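Local coordinates for protein putative fructosamine-3-kinase (PDB 3F7W) that is probably a kinase of the fructosamine kinase family, though its own substrate has not been established, at residues A[108-120]-A[185-197]. Sequence-based numbering, arbitrary orientation.
With EDO (1,2-ethanediol), chain I.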
loop_
_atom_site.group_PDB
_atom_site.type_symbol
_atom_site.label_atom_id
_atom_site.label_comp_id
_atom_site.label_asym_id
_atom_site.label_seq_id
_atom_site.Cartn_x
_atom_site.Cartn_y
_atom_site.Cartn_z
ATOM N N GLN A 108 -5.853 15.278 0.059
ATOM C CA GLN A 108 -5.058 14.589 -0.936
ATOM C C GLN A 108 -5.519 13.155 -1.120
ATOM O O GLN A 108 -5.657 12.674 -2.251
ATOM C CB GLN A 108 -3.570 14.584 -0.562
ATOM C CG GLN A 108 -2.843 15.929 -0.576
ATOM C CD GLN A 108 -1.401 15.782 -0.177
ATOM O OE1 GLN A 108 -1.070 15.646 1.031
ATOM N NE2 GLN A 108 -0.516 15.707 -1.188
ATOM N N LEU A 109 -5.709 12.455 -0.011
ATOM C CA LEU A 109 -6.151 11.061 -0.063
ATOM C C LEU A 109 -7.551 10.893 -0.637
ATOM O O LEU A 109 -7.811 9.945 -1.373
ATOM C CB LEU A 109 -6.121 10.435 1.348
ATOM C CG LEU A 109 -4.813 9.944 1.966
ATOM C CD1 LEU A 109 -5.146 9.388 3.394
ATOM C CD2 LEU A 109 -4.117 8.890 1.100
ATOM N N ALA A 110 -8.475 11.774 -0.254
ATOM C CA ALA A 110 -9.815 11.753 -0.808
ATOM C C ALA A 110 -9.786 11.885 -2.340
ATOM O O ALA A 110 -10.476 11.152 -3.029
ATOM C CB ALA A 110 -10.703 12.882 -0.166
ATOM N N ALA A 111 -9.009 12.826 -2.869
ATOM C CA ALA A 111 -8.956 13.036 -4.324
ATOM C C ALA A 111 -8.328 11.815 -5.022
ATOM O O ALA A 111 -8.762 11.407 -6.093
ATOM C CB ALA A 111 -8.174 14.303 -4.659
HETATM N N MSE A 112 -7.319 11.241 -4.372
HETATM C CA MSE A 112 -6.633 10.051 -4.862
HETATM C C MSE A 112 -7.648 8.909 -4.982
HETATM O O MSE A 112 -7.787 8.329 -6.058
HETATM C CB MSE A 112 -5.490 9.610 -3.930
HETATM C CG MSE A 112 -4.761 8.353 -4.391
HETATM SE SE MSE A 112 -3.344 7.902 -3.158
HETATM C CE MSE A 112 -4.502 6.880 -1.960
ATOM N N HIS A 113 -8.354 8.615 -3.900
ATOM C CA HIS A 113 -9.359 7.545 -3.907
ATOM C C HIS A 113 -10.468 7.762 -4.948
ATOM O O HIS A 113 -10.854 6.834 -5.671
ATOM C CB HIS A 113 -10.008 7.415 -2.543
ATOM C CG HIS A 113 -9.122 6.808 -1.500
ATOM N ND1 HIS A 113 -9.406 6.884 -0.158
ATOM C CD2 HIS A 113 -7.979 6.088 -1.606
ATOM C CE1 HIS A 113 -8.489 6.222 0.520
ATOM N NE2 HIS A 113 -7.585 5.764 -0.332
ATOM N N LEU A 114 -10.972 8.986 -5.016
ATOM C CA LEU A 114 -12.127 9.305 -5.866
ATOM C C LEU A 114 -11.813 9.447 -7.358
ATOM O O LEU A 114 -12.727 9.604 -8.172
ATOM C CB LEU A 114 -12.864 10.529 -5.307
ATOM C CG LEU A 114 -13.974 10.185 -4.282
ATOM C CD1 LEU A 114 -13.527 9.219 -3.171
ATOM C CD2 LEU A 114 -14.499 11.447 -3.664
ATOM N N ALA A 115 -10.544 9.392 -7.730
ATOM C CA ALA A 115 -10.176 9.180 -9.134
ATOM C C ALA A 115 -10.894 7.925 -9.651
ATOM O O ALA A 115 -11.256 7.847 -10.801
ATOM C CB ALA A 115 -8.663 9.062 -9.263
ATOM N N GLY A 116 -11.121 6.954 -8.764
ATOM C CA GLY A 116 -11.974 5.821 -9.060
ATOM C C GLY A 116 -11.346 4.773 -9.959
ATOM O O GLY A 116 -10.324 4.994 -10.588
ATOM N N ALA A 117 -11.967 3.610 -10.020
ATOM C CA ALA A 117 -11.440 2.508 -10.796
ATOM C C ALA A 117 -12.580 1.789 -11.493
ATOM O O ALA A 117 -13.717 1.826 -11.042
ATOM C CB ALA A 117 -10.676 1.568 -9.896
ATOM N N GLU A 118 -12.251 1.138 -12.598
ATOM C CA GLU A 118 -13.225 0.450 -13.418
ATOM C C GLU A 118 -13.723 -0.789 -12.682
ATOM O O GLU A 118 -14.888 -1.144 -12.765
ATOM C CB GLU A 118 -12.592 0.064 -14.759
ATOM C CG GLU A 118 -11.668 1.162 -15.346
ATOM C CD GLU A 118 -12.011 1.545 -16.776
ATOM O OE1 GLU A 118 -13.215 1.695 -17.087
ATOM O OE2 GLU A 118 -11.073 1.722 -17.586
ATOM N N SER A 119 -12.825 -1.420 -11.925
ATOM C CA SER A 119 -13.152 -2.618 -11.170
ATOM C C SER A 119 -12.247 -2.703 -9.948
ATOM O O SER A 119 -11.320 -1.903 -9.787
ATOM C CB SER A 119 -12.932 -3.845 -12.067
ATOM O OG SER A 119 -11.538 -4.081 -12.239
ATOM N N PHE A 120 -12.551 -3.651 -9.073
ATOM C CA PHE A 120 -11.631 -4.070 -8.034
ATOM C C PHE A 120 -10.474 -4.814 -8.705
ATOM O O PHE A 120 -10.671 -5.450 -9.718
ATOM C CB PHE A 120 -12.345 -4.925 -7.016
ATOM C CG PHE A 120 -13.462 -4.202 -6.331
ATOM C CD1 PHE A 120 -13.186 -3.311 -5.302
ATOM C CD2 PHE A 120 -14.779 -4.353 -6.768
ATOM C CE1 PHE A 120 -14.206 -2.598 -4.687
ATOM C CE2 PHE A 120 -15.816 -3.653 -6.147
ATOM C CZ PHE A 120 -15.530 -2.774 -5.109
ATOM N N PRO A 185 -22.666 -1.669 -1.226
ATOM C CA PRO A 185 -21.807 -1.505 -2.396
ATOM C C PRO A 185 -21.546 -0.040 -2.693
ATOM O O PRO A 185 -22.463 0.778 -2.588
ATOM C CB PRO A 185 -22.613 -2.139 -3.532
ATOM C CG PRO A 185 -23.584 -3.052 -2.878
ATOM C CD PRO A 185 -23.840 -2.523 -1.510
ATOM N N GLU A 186 -20.288 0.284 -2.967
ATOM C CA GLU A 186 -19.900 1.582 -3.504
ATOM C C GLU A 186 -18.796 1.384 -4.550
ATOM O O GLU A 186 -18.163 0.325 -4.593
ATOM C CB GLU A 186 -19.456 2.528 -2.379
ATOM C CG GLU A 186 -18.225 2.062 -1.615
ATOM C CD GLU A 186 -17.749 3.058 -0.577
ATOM O OE1 GLU A 186 -18.499 3.316 0.405
ATOM O OE2 GLU A 186 -16.616 3.569 -0.752
ATOM N N PRO A 187 -18.566 2.390 -5.411
ATOM C CA PRO A 187 -17.588 2.159 -6.470
ATOM C C PRO A 187 -16.173 1.892 -5.950
ATOM O O PRO A 187 -15.790 2.411 -4.890
ATOM C CB PRO A 187 -17.626 3.461 -7.289
ATOM C CG PRO A 187 -18.956 4.115 -6.923
ATOM C CD PRO A 187 -19.206 3.716 -5.516
ATOM N N PRO A 188 -15.402 1.084 -6.692
ATOM C CA PRO A 188 -14.003 0.873 -6.321
ATOM C C PRO A 188 -13.229 2.188 -6.330
ATOM O O PRO A 188 -13.450 3.042 -7.204
ATOM C CB PRO A 188 -13.484 -0.089 -7.390
ATOM C CG PRO A 188 -14.511 -0.244 -8.378
ATOM C CD PRO A 188 -15.778 0.346 -7.914
ATOM N N ALA A 189 -12.334 2.328 -5.344
ATOM C CA ALA A 189 -11.440 3.461 -5.212
ATOM C C ALA A 189 -10.040 3.104 -5.736
ATOM O O ALA A 189 -9.677 1.932 -5.795
ATOM C CB ALA A 189 -11.358 3.865 -3.748
ATOM N N ARG A 190 -9.271 4.120 -6.121
ATOM C CA ARG A 190 -7.850 3.938 -6.390
ATOM C C ARG A 190 -7.120 3.983 -5.058
ATOM O O ARG A 190 -6.854 5.059 -4.523
ATOM C CB ARG A 190 -7.284 5.020 -7.320
ATOM C CG ARG A 190 -7.884 5.022 -8.669
ATOM C CD ARG A 190 -7.001 5.682 -9.705
ATOM N NE ARG A 190 -7.804 5.808 -10.880
ATOM C CZ ARG A 190 -7.352 6.041 -12.093
ATOM N NH1 ARG A 190 -6.058 6.250 -12.317
ATOM N NH2 ARG A 190 -8.231 6.118 -13.077
ATOM N N ILE A 191 -6.809 2.821 -4.523
ATOM C CA ILE A 191 -6.179 2.746 -3.205
ATOM C C ILE A 191 -4.701 2.445 -3.268
ATOM O O ILE A 191 -4.215 1.747 -4.187
ATOM C CB ILE A 191 -6.916 1.753 -2.224
ATOM C CG1 ILE A 191 -6.699 0.272 -2.567
ATOM C CG2 ILE A 191 -8.413 2.148 -2.138
ATOM C CD1 ILE A 191 -7.111 -0.719 -1.393
ATOM N N HIS A 192 -3.999 2.958 -2.261
ATOM C CA HIS A 192 -2.572 2.732 -2.084
ATOM C C HIS A 192 -2.261 1.223 -1.825
ATOM O O HIS A 192 -1.330 0.660 -2.403
ATOM C CB HIS A 192 -2.069 3.634 -0.953
ATOM C CG HIS A 192 -0.624 3.460 -0.633
ATOM N ND1 HIS A 192 -0.169 2.433 0.165
ATOM C CD2 HIS A 192 0.465 4.194 -0.969
ATOM C CE1 HIS A 192 1.147 2.530 0.285
ATOM N NE2 HIS A 192 1.554 3.590 -0.394
ATOM N N GLY A 193 -3.019 0.603 -0.932
ATOM C CA GLY A 193 -2.944 -0.832 -0.667
ATOM C C GLY A 193 -2.020 -1.277 0.454
ATOM O O GLY A 193 -2.077 -2.431 0.862
ATOM N N ASP A 194 -1.155 -0.387 0.929
ATOM C CA ASP A 194 -0.269 -0.647 2.067
ATOM C C ASP A 194 0.009 0.634 2.858
ATOM O O ASP A 194 1.176 0.985 3.171
ATOM C CB ASP A 194 1.034 -1.284 1.583
ATOM C CG ASP A 194 1.828 -1.947 2.703
ATOM O OD1 ASP A 194 1.241 -2.383 3.725
ATOM O OD2 ASP A 194 3.060 -2.035 2.539
ATOM N N LEU A 195 -1.071 1.348 3.205
ATOM C CA LEU A 195 -0.948 2.684 3.742
ATOM C C LEU A 195 -0.878 2.689 5.258
ATOM O O LEU A 195 -1.809 3.116 5.947
ATOM C CB LEU A 195 -2.097 3.578 3.239
ATOM C CG LEU A 195 -1.884 5.087 3.381
ATOM C CD1 LEU A 195 -0.721 5.529 2.479
ATOM C CD2 LEU A 195 -3.222 5.875 3.104
ATOM N N TRP A 196 0.248 2.243 5.783
ATOM C CA TRP A 196 0.560 2.400 7.222
ATOM C C TRP A 196 1.559 3.546 7.383
ATOM O O TRP A 196 2.095 4.063 6.384
ATOM C CB TRP A 196 1.057 1.078 7.838
ATOM C CG TRP A 196 2.403 0.663 7.336
ATOM C CD1 TRP A 196 2.693 0.120 6.138
ATOM C CD2 TRP A 196 3.640 0.803 8.037
ATOM N NE1 TRP A 196 4.057 -0.113 6.040
ATOM C CE2 TRP A 196 4.655 0.298 7.202
ATOM C CE3 TRP A 196 3.981 1.268 9.310
ATOM C CZ2 TRP A 196 5.999 0.294 7.581
ATOM C CZ3 TRP A 196 5.309 1.258 9.686
ATOM C CH2 TRP A 196 6.300 0.761 8.833
ATOM N N ASN A 197 1.806 3.956 8.633
ATOM C CA ASN A 197 2.504 5.223 8.904
ATOM C C ASN A 197 3.908 5.325 8.272
ATOM O O ASN A 197 4.338 6.412 7.881
ATOM C CB ASN A 197 2.581 5.525 10.420
ATOM C CG ASN A 197 3.305 4.435 11.197
ATOM O OD1 ASN A 197 4.542 4.344 11.146
ATOM N ND2 ASN A 197 2.557 3.607 11.911
HETATM C C1 EDO I . -15.102 6.394 -5.527
HETATM O O1 EDO I . -14.051 5.743 -6.240
HETATM C C2 EDO I . -15.079 5.938 -4.066
HETATM O O2 EDO I . -15.882 4.768 -3.856
HETATM O O HOH W 1 -14.927 3.869 -9.237
#
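Pro188 lays CB over one face of the Phe120 ring, a CH-pi contact 3.9 Å from CB to the ring centroid, while its CG meets the backbone of Ser119. Pro188 O accepts a bent hydrogen bond from Ala117 N, which comes from well above the carbonyl plane; a water also links these two atoms, and a 1,2-ethanediol, probably from the crystallisation liquor, donates to the same oxygen. Ala189 brings its CB to 4.0 Å from His113 CB. At Arg190 the backbone N bonds to a lone pair of His113 O, at 3.2 Å; this oxygen also accepts from Gly116 N. The Arg190 side chain runs extended from CG to NE alongside Ala115 CB, and NE gives Gly116 O a nearly straight bond of 2.7 Å (161°). A leucine here would probably leave Gly116 O without that donor and the turn after the helix less firmly held. Arg190 O lies at the edge of the His113 ring, 3.3 Å from His113 CD2; the ring nitrogens are taken, ND1 by Tyr241 and NE2 by Asp222. Beyond His192, Leu195 meets Leu109 tip to tip. His192 opens the sequence HGDLWN, which is consistent with the catalytic loop of the protein-kinase-like fold, here packed against a C-lobe helix.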